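Local coordinates for protein beta-mannosidase (Trichoderma harzianum, PDB 4CVU) that probably hydrolyses beta-linked mannose from the non-reducing ends of mannosides, as a fungal beta-mannosidase of glycoside hydrolase family 2, at residues R403-F408 and D437-L442; T127-F132 and K461-G466; Q604-A609 and T620-R625. One frame throughout, in Å; residues are numbered along the deposited sequence.

How the contacts relate
Contacts 1 and 2 have their centres about 29 Å apart, as do contacts 1 and 3, while those of contacts 2 and 3 lie about 37 Å apart; none touches another. Along the chain, 127-132 comes first and pairs with 461-466, so contact 1 falls within the 328 residues between them; contact 3 follows in series. Contact 1 joins helices 401-413 and 430-439 on the parallel strands of the catalytic barrel. Contact 2 ties helix 458-475, which precedes strand 481-485 of that sheet, to the galactose-binding-like domain. Contact 3 packs helices 603-609 and 620-625, both in the chain between strands 592-595 and 702-705. Together they sample the barrel's helical layer, a domain boundary and a later helix pair.

Contact 1. Residues R403-F408 and D437-L442; sequences RMNRLF and DERGVL. With CD (cadmium ion), chain V.
Arg439 reaches from the end of helix 430-439 to helix 401-413 and lays its guanidinium against Asn405 and Phe408 of that helix. NH2 donates to OD1 of Asn405 over 3.1 Å, with an N-H...O angle of 152°; the donor sits tilted from the amide's carbonyl plane, and the amide and guanidinium planes are 33° apart. Over one face of the guanidinium lies CB of Phe408, 3.6 Å from NE of Arg439. The arginine gets there because its chain runs extended from CG to NE, with CG anti to the carbonyl carbon (chi1 -69°). Beyond it, CG2 of Val441 meets the Phe408 ring at its edge, 4.0 Å from CD1.

The two helices precede and follow strand 418-421, and residues 440-441 lead into the parallel strand 442-446: this is the alternating helix-strand layout of the (beta/alpha)8 barrel that carries catalysis in family 2 glycoside hydrolases. Gly440, with positive phi, ends the helix and turns the chain toward the strand. Leu419 of strand 418-421 touches both Phe408 and Val441, while Ile435, one turn back in helix 430-439, packs on Asn405 and Phe408.

A second layer fixes the polar groups. One water donates to OD1 of Asn405 and to OE2 of Glu438, the latter over 2.7 Å, and accepts from NE of Arg439. The Glu438 carboxylate also grips a cadmium ion through both oxygens, OE2 at 2.4 Å and OE1 at 2.7 Å from the metal. Arg345 donates to OE1, so this carboxylate is shared between a metal, a water and an arginine. Arg439 itself forms a salt bridge with Glu412 through NH1, and NH2 also bonds Asp409; these acids probably balance its charge and hold the guanidinium from turning.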
loop_
_atom_site.group_PDB
_atom_site.type_symbol
_atom_site.label_atom_id
_atom_site.label_comp_id
_atom_site.label_asym_id
_atom_site.label_seq_id
_atom_site.Cartn_x
_atom_site.Cartn_y
_atom_site.Cartn_z
ATOM N N ARG A 403 -2.316 18.123 -14.958
ATOM C CA ARG A 403 -1.220 18.010 -14.026
ATOM C C ARG A 403 -0.274 19.213 -14.166
ATOM O O ARG A 403 0.204 19.733 -13.172
ATOM C CB ARG A 403 -0.446 16.699 -14.201
ATOM C CG ARG A 403 -1.045 15.498 -13.469
ATOM C CD ARG A 403 -0.280 14.196 -13.763
ATOM N NE ARG A 403 1.046 14.259 -13.139
ATOM C CZ ARG A 403 2.002 13.335 -13.232
ATOM N NH1 ARG A 403 1.785 12.219 -13.882
ATOM N NH2 ARG A 403 3.173 13.524 -12.590
ATOM N N MET A 404 0.011 19.640 -15.398
ATOM C CA MET A 404 0.971 20.723 -15.614
ATOM C C MET A 404 0.314 22.088 -15.365
ATOM O O MET A 404 0.954 23.002 -14.866
ATOM C CB MET A 404 1.575 20.658 -17.015
ATOM C CG MET A 404 2.472 19.446 -17.225
ATOM S SD MET A 404 3.882 19.434 -16.093
ATOM C CE MET A 404 4.519 21.102 -16.325
ATOM N N ASN A 405 -0.980 22.210 -15.650
ATOM C CA ASN A 405 -1.692 23.415 -15.246
ATOM C C ASN A 405 -1.700 23.642 -13.716
ATOM O O ASN A 405 -1.395 24.764 -13.262
ATOM C CB ASN A 405 -3.106 23.461 -15.873
ATOM C CG ASN A 405 -3.086 24.086 -17.281
ATOM O OD1 ASN A 405 -2.594 25.189 -17.453
ATOM N ND2 ASN A 405 -3.603 23.379 -18.269
ATOM N N ARG A 406 -1.952 22.580 -12.930
ATOM C CA ARG A 406 -1.879 22.694 -11.461
ATOM C C ARG A 406 -0.484 23.106 -10.999
ATOM O O ARG A 406 -0.317 23.878 -10.058
ATOM C CB ARG A 406 -2.227 21.377 -10.786
ATOM C CG ARG A 406 -3.705 20.982 -10.985
ATOM C CD ARG A 406 -4.111 19.891 -10.013
ATOM N NE ARG A 406 -3.578 18.572 -10.307
ATOM C CZ ARG A 406 -4.178 17.670 -11.108
ATOM N NH1 ARG A 406 -5.276 17.951 -11.755
ATOM N NH2 ARG A 406 -3.644 16.463 -11.266
ATOM N N LEU A 407 0.527 22.511 -11.628
ATOM C CA LEU A 407 1.911 22.879 -11.311
ATOM C C LEU A 407 2.175 24.351 -11.649
ATOM O O LEU A 407 2.904 25.059 -10.899
ATOM C CB LEU A 407 2.878 21.963 -12.056
ATOM C CG LEU A 407 4.369 22.226 -11.833
ATOM C CD1 LEU A 407 5.113 20.895 -11.969
ATOM C CD2 LEU A 407 4.935 23.210 -12.822
ATOM N N PHE A 408 1.680 24.819 -12.788
ATOM C CA PHE A 408 1.891 26.246 -13.095
ATOM C C PHE A 408 1.111 27.178 -12.169
ATOM O O PHE A 408 1.633 28.223 -11.800
ATOM C CB PHE A 408 1.673 26.566 -14.571
ATOM C CG PHE A 408 2.905 26.356 -15.390
ATOM C CD1 PHE A 408 3.839 27.391 -15.543
ATOM C CD2 PHE A 408 3.165 25.125 -15.979
ATOM C CE1 PHE A 408 4.970 27.204 -16.338
ATOM C CE2 PHE A 408 4.304 24.929 -16.740
ATOM C CZ PHE A 408 5.219 25.970 -16.900
ATOM N N ASP A 437 4.168 30.491 -21.975
ATOM C CA ASP A 437 3.862 31.655 -22.818
ATOM C C ASP A 437 2.708 32.519 -22.316
ATOM O O ASP A 437 2.841 33.732 -22.128
ATOM C CB ASP A 437 3.465 31.174 -24.233
ATOM C CG ASP A 437 4.606 30.678 -25.035
ATOM O OD1 ASP A 437 5.785 30.827 -24.632
ATOM O OD2 ASP A 437 4.328 30.151 -26.145
ATOM N N GLU A 438 1.551 31.892 -22.127
ATOM C CA GLU A 438 0.347 32.629 -21.792
ATOM C C GLU A 438 0.253 33.115 -20.358
ATOM O O GLU A 438 -0.444 34.097 -20.096
ATOM C CB GLU A 438 -0.878 31.792 -22.137
ATOM C CG GLU A 438 -1.049 30.595 -21.244
ATOM C CD GLU A 438 -1.983 29.563 -21.847
ATOM O OE1 GLU A 438 -2.431 29.787 -22.991
ATOM O OE2 GLU A 438 -2.223 28.510 -21.220
ATOM N N ARG A 439 0.935 32.439 -19.435
ATOM C CA ARG A 439 1.002 32.844 -18.035
ATOM C C ARG A 439 2.155 33.807 -17.745
ATOM O O ARG A 439 2.181 34.442 -16.692
ATOM C CB ARG A 439 1.194 31.605 -17.133
ATOM C CG ARG A 439 -0.015 30.698 -17.084
ATOM C CD ARG A 439 0.305 29.414 -16.355
ATOM N NE ARG A 439 -0.848 28.505 -16.261
ATOM C CZ ARG A 439 -1.550 28.250 -15.153
ATOM N NH1 ARG A 439 -1.267 28.860 -14.001
ATOM N NH2 ARG A 439 -2.546 27.365 -15.195
ATOM N N GLY A 440 3.141 33.863 -18.621
ATOM C CA GLY A 440 4.281 34.766 -18.392
ATOM C C GLY A 440 5.416 34.263 -17.513
ATOM O O GLY A 440 6.056 35.049 -16.799
ATOM N N VAL A 441 5.680 32.956 -17.562
ATOM C CA VAL A 441 6.782 32.381 -16.820
ATOM C C VAL A 441 7.955 32.210 -17.783
ATOM O O VAL A 441 7.875 31.467 -18.769
ATOM C CB VAL A 441 6.349 31.041 -16.165
ATOM C CG1 VAL A 441 7.448 30.449 -15.307
ATOM C CG2 VAL A 441 5.054 31.201 -15.356
ATOM N N LEU A 442 9.079 32.894 -17.522
ATOM C CA LEU A 442 10.261 32.710 -18.367
ATOM C C LEU A 442 10.829 31.330 -18.176
ATOM O O LEU A 442 10.916 30.870 -17.019
ATOM C CB LEU A 442 11.353 33.762 -18.013
ATOM C CG LEU A 442 11.003 35.185 -18.464
ATOM C CD1 LEU A 442 12.032 36.205 -17.947
ATOM C CD2 LEU A 442 10.941 35.246 -19.979
HETATM CD CD CD V . -3.702 27.385 -22.660
HETATM O O HOH W 1 -2.349 27.668 -18.659
HETATM O O HOH W 2 -5.524 26.877 -24.189
#

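Contact 2. Residues T127-F132 and K461-G466. With NA (sodium ion), chain B; MAN (alpha-D-mannopyranose), chain C; MAN (alpha-D-mannopyranose), chain E.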
loop_
_atom_site.group_PDB
_atom_site.type_symbol
_atom_site.label_atom_id
_atom_site.label_comp_id
_atom_site.label_asym_id
_atom_site.label_seq_id
_atom_site.Cartn_x
_atom_site.Cartn_y
_atom_site.Cartn_z
ATOM N N THR A 127 16.192 2.867 -38.304
ATOM C CA THR A 127 16.743 2.472 -37.008
ATOM C C THR A 127 17.081 3.691 -36.145
ATOM O O THR A 127 18.265 3.967 -35.906
ATOM C CB THR A 127 17.989 1.556 -37.138
ATOM O OG1 THR A 127 18.993 2.189 -37.931
ATOM C CG2 THR A 127 17.616 0.230 -37.751
ATOM N N PRO A 128 16.030 4.411 -35.669
ATOM C CA PRO A 128 16.176 5.628 -34.861
ATOM C C PRO A 128 17.018 5.421 -33.599
ATOM O O PRO A 128 16.938 4.363 -32.955
ATOM C CB PRO A 128 14.734 6.005 -34.474
ATOM C CG PRO A 128 13.818 5.034 -35.123
ATOM C CD PRO A 128 14.621 4.093 -35.972
ATOM N N ASP A 129 17.815 6.419 -33.242
ATOM C CA ASP A 129 18.612 6.346 -32.016
ATOM C C ASP A 129 18.731 7.671 -31.269
ATOM O O ASP A 129 19.795 8.020 -30.776
ATOM C CB ASP A 129 19.994 5.805 -32.340
ATOM C CG ASP A 129 20.760 6.695 -33.315
ATOM O OD1 ASP A 129 20.167 7.625 -33.911
ATOM O OD2 ASP A 129 21.971 6.451 -33.452
ATOM N N ASN A 130 17.629 8.406 -31.198
ATOM C CA ASN A 130 17.598 9.674 -30.466
ATOM C C ASN A 130 16.204 9.980 -29.987
ATOM O O ASN A 130 15.294 10.226 -30.777
ATOM C CB ASN A 130 18.133 10.834 -31.331
ATOM C CG ASN A 130 18.495 12.069 -30.503
ATOM O OD1 ASN A 130 17.760 12.467 -29.588
ATOM N ND2 ASN A 130 19.607 12.701 -30.836
ATOM N N GLN A 131 16.036 9.982 -28.674
ATOM C CA GLN A 131 14.766 10.331 -28.068
ATOM C C GLN A 131 14.280 11.712 -28.495
ATOM O O GLN A 131 13.094 11.932 -28.592
ATOM C CB GLN A 131 14.908 10.317 -26.532
ATOM C CG GLN A 131 13.630 10.602 -25.790
ATOM C CD GLN A 131 13.724 10.486 -24.254
ATOM O OE1 GLN A 131 14.753 10.153 -23.655
ATOM N NE2 GLN A 131 12.641 10.834 -23.626
ATOM N N PHE A 132 15.217 12.640 -28.710
ATOM C CA PHE A 132 14.929 14.057 -28.875
ATOM C C PHE A 132 14.767 14.517 -30.348
ATOM O O PHE A 132 14.795 15.732 -30.601
ATOM C CB PHE A 132 16.067 14.871 -28.225
ATOM C CG PHE A 132 16.431 14.404 -26.844
ATOM C CD1 PHE A 132 15.449 14.204 -25.897
ATOM C CD2 PHE A 132 17.753 14.206 -26.494
ATOM C CE1 PHE A 132 15.787 13.761 -24.616
ATOM C CE2 PHE A 132 18.104 13.770 -25.215
ATOM C CZ PHE A 132 17.124 13.567 -24.270
ATOM N N LYS A 461 28.274 13.422 -32.720
ATOM C CA LYS A 461 28.003 14.820 -33.075
ATOM C C LYS A 461 26.907 14.965 -34.125
ATOM O O LYS A 461 25.999 15.800 -33.973
ATOM C CB LYS A 461 29.258 15.501 -33.577
ATOM C CG LYS A 461 29.083 16.966 -33.915
ATOM C CD LYS A 461 30.245 17.503 -34.767
ATOM C CE LYS A 461 31.525 17.598 -33.956
ATOM N NZ LYS A 461 32.714 17.699 -34.834
ATOM N N ALA A 462 26.989 14.190 -35.195
ATOM C CA ALA A 462 25.965 14.300 -36.242
ATOM C C ALA A 462 24.564 14.079 -35.627
ATOM O O ALA A 462 23.636 14.803 -35.933
ATOM C CB ALA A 462 26.225 13.319 -37.371
ATOM N N ASN A 463 24.459 13.102 -34.723
ATOM C CA ASN A 463 23.198 12.796 -34.043
ATOM C C ASN A 463 22.765 13.984 -33.170
ATOM O O ASN A 463 21.649 14.445 -33.265
ATOM C CB ASN A 463 23.330 11.515 -33.186
ATOM C CG ASN A 463 21.985 10.897 -32.825
ATOM O OD1 ASN A 463 20.940 11.402 -33.178
ATOM N ND2 ASN A 463 22.020 9.797 -32.098
ATOM N N VAL A 464 23.694 14.507 -32.382
ATOM C CA VAL A 464 23.424 15.692 -31.550
ATOM C C VAL A 464 22.932 16.858 -32.406
ATOM O O VAL A 464 21.972 17.553 -32.059
ATOM C CB VAL A 464 24.683 16.113 -30.742
ATOM C CG1 VAL A 464 24.492 17.490 -30.148
ATOM C CG2 VAL A 464 24.960 15.115 -29.620
ATOM N N VAL A 465 23.599 17.091 -33.546
ATOM C CA VAL A 465 23.228 18.198 -34.432
ATOM C C VAL A 465 21.806 18.014 -34.959
ATOM O O VAL A 465 21.053 18.975 -35.051
ATOM C CB VAL A 465 24.261 18.350 -35.595
ATOM C CG1 VAL A 465 23.695 19.194 -36.715
ATOM C CG2 VAL A 465 25.579 18.936 -35.066
ATOM N N GLY A 466 21.412 16.782 -35.262
ATOM C CA GLY A 466 20.009 16.531 -35.630
ATOM C C GLY A 466 19.106 17.019 -34.492
ATOM O O GLY A 466 18.115 17.711 -34.715
HETATM NA NA NA B . 23.651 7.560 -35.096
HETATM C C1 MAN C . 26.906 2.628 -33.476
HETATM C C2 MAN C . 27.240 3.709 -32.451
HETATM C C3 MAN C . 25.968 4.142 -31.718
HETATM C C4 MAN C . 24.879 4.541 -32.721
HETATM C C5 MAN C . 24.633 3.381 -33.694
HETATM C C6 MAN C . 23.603 3.705 -34.776
HETATM O O2 MAN C . 27.814 4.837 -33.087
HETATM O O3 MAN C . 26.282 5.218 -30.877
HETATM O O4 MAN C . 23.691 4.882 -32.056
HETATM O O5 MAN C . 25.851 3.041 -34.329
HETATM O O6 MAN C . 23.199 2.535 -35.455
HETATM C C1 MAN E . 18.857 17.788 -42.197
HETATM C C2 MAN E . 17.816 16.810 -41.678
HETATM C C3 MAN E . 17.261 17.303 -40.346
HETATM C C4 MAN E . 18.381 17.538 -39.345
HETATM C C5 MAN E . 19.468 18.418 -39.966
HETATM C C6 MAN E . 20.715 18.523 -39.099
HETATM O O2 MAN E . 18.433 15.565 -41.484
HETATM O O3 MAN E . 16.334 16.376 -39.861
HETATM O O4 MAN E . 17.835 18.217 -38.219
HETATM O O5 MAN E . 19.888 17.940 -41.241
HETATM O O6 MAN E . 21.594 19.509 -39.640
HETATM O O HOH W 3 22.085 6.548 -36.189
#
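Asn463 on helix 458-475 uses both ends of its amide to grip the loop 127-132. Its ND2 donates to the backbone O of Asp129 over 3.1 Å, with the acceptor in the amide plane but the donor standing above the carbonyl plane of Asp129. Its OD1 accepts from ND2 of Asn130 at 3.0 Å, a nearly straight bond of 167°, and the two amides are turned 78° against each other. CG of Asn463 lies anti to its backbone N (chi1 -161°), which sends the amide out to the loop. Arg133 also donates to this OD1, and Glu467 takes a second bond from Asn130 ND2. A leucine here would probably leave the Asp129 carbonyl and Asn130 ND2 without their helix partner and the loop less firmly held.

Outward, OD2 of Asp129 binds a sodium ion at 2.6 Å and accepts from O4 of a glycan mannose at 2.7 Å. Asp129 also packs on Trp135 of strand 135-138, and Val464 on Leu521 of helix 506-528. On the loop side, OD1 of Asn130 accepts from N of Phe132, an Asx turn within the loop; the contact as a whole is a domain interface between the galactose-binding-like domain and a barrel helix.

Contact 3. Residues Q604-A609 and T620-R625; sequences QTWQQA and TTVILR
Helices 603-609 and 620-625 meet almost at right angles: the axes of the two segments pass 12.2 Å apart, with 100° between their directions. Trp606 and Val622 hold the nearest backbones, CA to CA 8.6 Å, and the gap is bridged by side chains.

The indole of Trp606 spans much of it. With CG beside the backbone N and anti to the carbonyl carbon (chi1 -82°), its six-membered ring swings over to Val622, whose two methyls both sit on the same side of the indole plane. CG2 of the valine lies over the face, 4.0 Å from the centroid of the Trp606 six-membered ring and only 14° off the normal, a CH-pi contact; CG1 overhangs the rim from the same side, 3.8 Å from CH2 of Trp606. Phe668 meets the indole as well, and Pro601 and Pro715 also pack on it.

Arg625, one turn further on, runs alongside the tryptophan, pointing the other way, with NE 3.9 Å from CZ3 of Trp606. A bend at chi3 turns its guanidinium toward the first helix, where CB of Ala609 lies over one face, 3.5 Å from NH2 of Arg625. The charged end finds its polar partners outside the pair: NH1 donates to the carbonyls of Asn71 and Gly73, NH2 to that of Gln713, and Trp712 gives a cation-pi contact.

This is a near-orthogonal helix pair, joined by a ten-residue connection without helix or strand, in the chain between strands 592-595 and 702-705, the latter paired with 380-389 in the barrel sheet; through Arg625 it meets the loop around Asn71 and Gly73 in the galactose-binding-like domain.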
loop_
_atom_site.group_PDB
_atom_site.type_symbol
_atom_site.label_atom_id
_atom_site.label_comp_id
_atom_site.label_asym_id
_atom_site.label_seq_id
_atom_site.Cartn_x
_atom_site.Cartn_y
_atom_site.Cartn_z
ATOM N N GLN A 604 0.949 11.823 3.755
ATOM C CA GLN A 604 -0.149 11.474 2.799
ATOM C C GLN A 604 0.515 11.118 1.470
ATOM O O GLN A 604 0.048 10.253 0.739
ATOM C CB GLN A 604 -1.156 12.611 2.584
ATOM C CG GLN A 604 -1.973 13.018 3.829
ATOM C CD GLN A 604 -1.219 13.877 4.834
ATOM O OE1 GLN A 604 -0.138 14.348 4.592
ATOM N NE2 GLN A 604 -1.834 14.106 5.978
ATOM N N THR A 605 1.634 11.808 1.153
ATOM C CA THR A 605 2.374 11.499 -0.064
ATOM C C THR A 605 3.022 10.086 0.088
ATOM O O THR A 605 2.726 9.169 -0.736
ATOM C CB THR A 605 3.370 12.610 -0.460
ATOM O OG1 THR A 605 2.676 13.769 -1.021
ATOM C CG2 THR A 605 4.317 12.099 -1.450
ATOM N N TRP A 606 3.788 9.857 1.178
ATOM C CA TRP A 606 4.343 8.514 1.448
ATOM C C TRP A 606 3.271 7.449 1.275
ATOM O O TRP A 606 3.510 6.377 0.687
ATOM C CB TRP A 606 4.813 8.385 2.847
ATOM C CG TRP A 606 6.207 8.968 2.993
ATOM C CD1 TRP A 606 6.559 10.028 3.719
ATOM C CD2 TRP A 606 7.373 8.507 2.331
ATOM N NE1 TRP A 606 7.947 10.260 3.606
ATOM C CE2 TRP A 606 8.455 9.322 2.748
ATOM C CE3 TRP A 606 7.630 7.461 1.446
ATOM C CZ2 TRP A 606 9.747 9.111 2.294
ATOM C CZ3 TRP A 606 8.903 7.248 1.006
ATOM C CH2 TRP A 606 9.968 8.079 1.433
ATOM N N GLN A 607 2.124 7.720 1.852
ATOM C CA GLN A 607 1.043 6.735 1.880
ATOM C C GLN A 607 0.590 6.276 0.485
ATOM O O GLN A 607 -0.085 5.235 0.325
ATOM C CB GLN A 607 -0.135 7.282 2.683
ATOM C CG GLN A 607 0.047 7.145 4.176
ATOM C CD GLN A 607 -1.060 7.822 4.955
ATOM O OE1 GLN A 607 -1.537 8.923 4.622
ATOM N NE2 GLN A 607 -1.481 7.167 5.966
ATOM N N GLN A 608 0.931 7.061 -0.530
ATOM C CA GLN A 608 0.575 6.727 -1.898
ATOM C C GLN A 608 1.404 5.553 -2.424
ATOM O O GLN A 608 0.943 4.842 -3.280
ATOM C CB GLN A 608 0.800 7.943 -2.815
ATOM C CG GLN A 608 -0.076 9.134 -2.483
ATOM C CD GLN A 608 0.308 10.392 -3.246
ATOM O OE1 GLN A 608 1.196 10.393 -4.112
ATOM N NE2 GLN A 608 -0.381 11.470 -2.940
ATOM N N ALA A 609 2.666 5.445 -1.974
ATOM C CA ALA A 609 3.672 4.610 -2.622
ATOM C C ALA A 609 4.190 3.464 -1.780
ATOM O O ALA A 609 4.696 2.513 -2.322
ATOM C CB ALA A 609 4.856 5.493 -3.060
ATOM N N THR A 620 13.307 0.305 5.906
ATOM C CA THR A 620 14.187 -0.078 4.831
ATOM C C THR A 620 13.662 0.484 3.504
ATOM O O THR A 620 14.436 0.969 2.695
ATOM C CB THR A 620 14.350 -1.590 4.757
ATOM O OG1 THR A 620 14.924 -2.063 5.971
ATOM C CG2 THR A 620 15.272 -1.992 3.590
ATOM N N THR A 621 12.341 0.439 3.277
ATOM C CA THR A 621 11.821 0.992 2.044
ATOM C C THR A 621 11.980 2.521 1.923
ATOM O O THR A 621 12.277 3.016 0.849
ATOM C CB THR A 621 10.338 0.638 1.873
ATOM O OG1 THR A 621 10.225 -0.775 1.786
ATOM C CG2 THR A 621 9.827 1.261 0.626
ATOM N N VAL A 622 11.788 3.266 3.006
ATOM C CA VAL A 622 11.897 4.726 2.955
ATOM C C VAL A 622 13.375 5.120 2.710
ATOM O O VAL A 622 13.680 6.027 1.911
ATOM C CB VAL A 622 11.335 5.367 4.247
ATOM C CG1 VAL A 622 11.850 6.771 4.463
ATOM C CG2 VAL A 622 9.800 5.338 4.261
ATOM N N ILE A 623 14.288 4.426 3.390
ATOM C CA ILE A 623 15.724 4.670 3.196
ATOM C C ILE A 623 16.112 4.392 1.752
ATOM O O ILE A 623 16.793 5.219 1.111
ATOM C CB ILE A 623 16.585 3.791 4.110
ATOM C CG1 ILE A 623 16.507 4.276 5.547
ATOM C CG2 ILE A 623 18.038 3.772 3.636
ATOM C CD1 ILE A 623 16.908 3.198 6.541
ATOM N N LEU A 624 15.656 3.252 1.221
ATOM C CA LEU A 624 16.046 2.855 -0.151
ATOM C C LEU A 624 15.493 3.797 -1.220
ATOM O O LEU A 624 15.982 3.812 -2.336
ATOM C CB LEU A 624 15.681 1.394 -0.459
ATOM C CG LEU A 624 16.647 0.374 0.194
ATOM C CD1 LEU A 624 16.218 -1.071 -0.019
ATOM C CD2 LEU A 624 18.067 0.594 -0.322
ATOM N N ARG A 625 14.480 4.582 -0.872
ATOM C CA ARG A 625 13.922 5.569 -1.799
ATOM C C ARG A 625 14.603 6.922 -1.677
ATOM O O ARG A 625 14.385 7.816 -2.510
ATOM C CB ARG A 625 12.434 5.683 -1.595
ATOM C CG ARG A 625 11.681 4.452 -2.084
ATOM C CD ARG A 625 10.253 4.479 -1.608
ATOM N NE ARG A 625 9.472 5.453 -2.383
ATOM C CZ ARG A 625 8.737 5.155 -3.465
ATOM N NH1 ARG A 625 8.678 3.926 -3.950
ATOM N NH2 ARG A 625 8.101 6.115 -4.119
#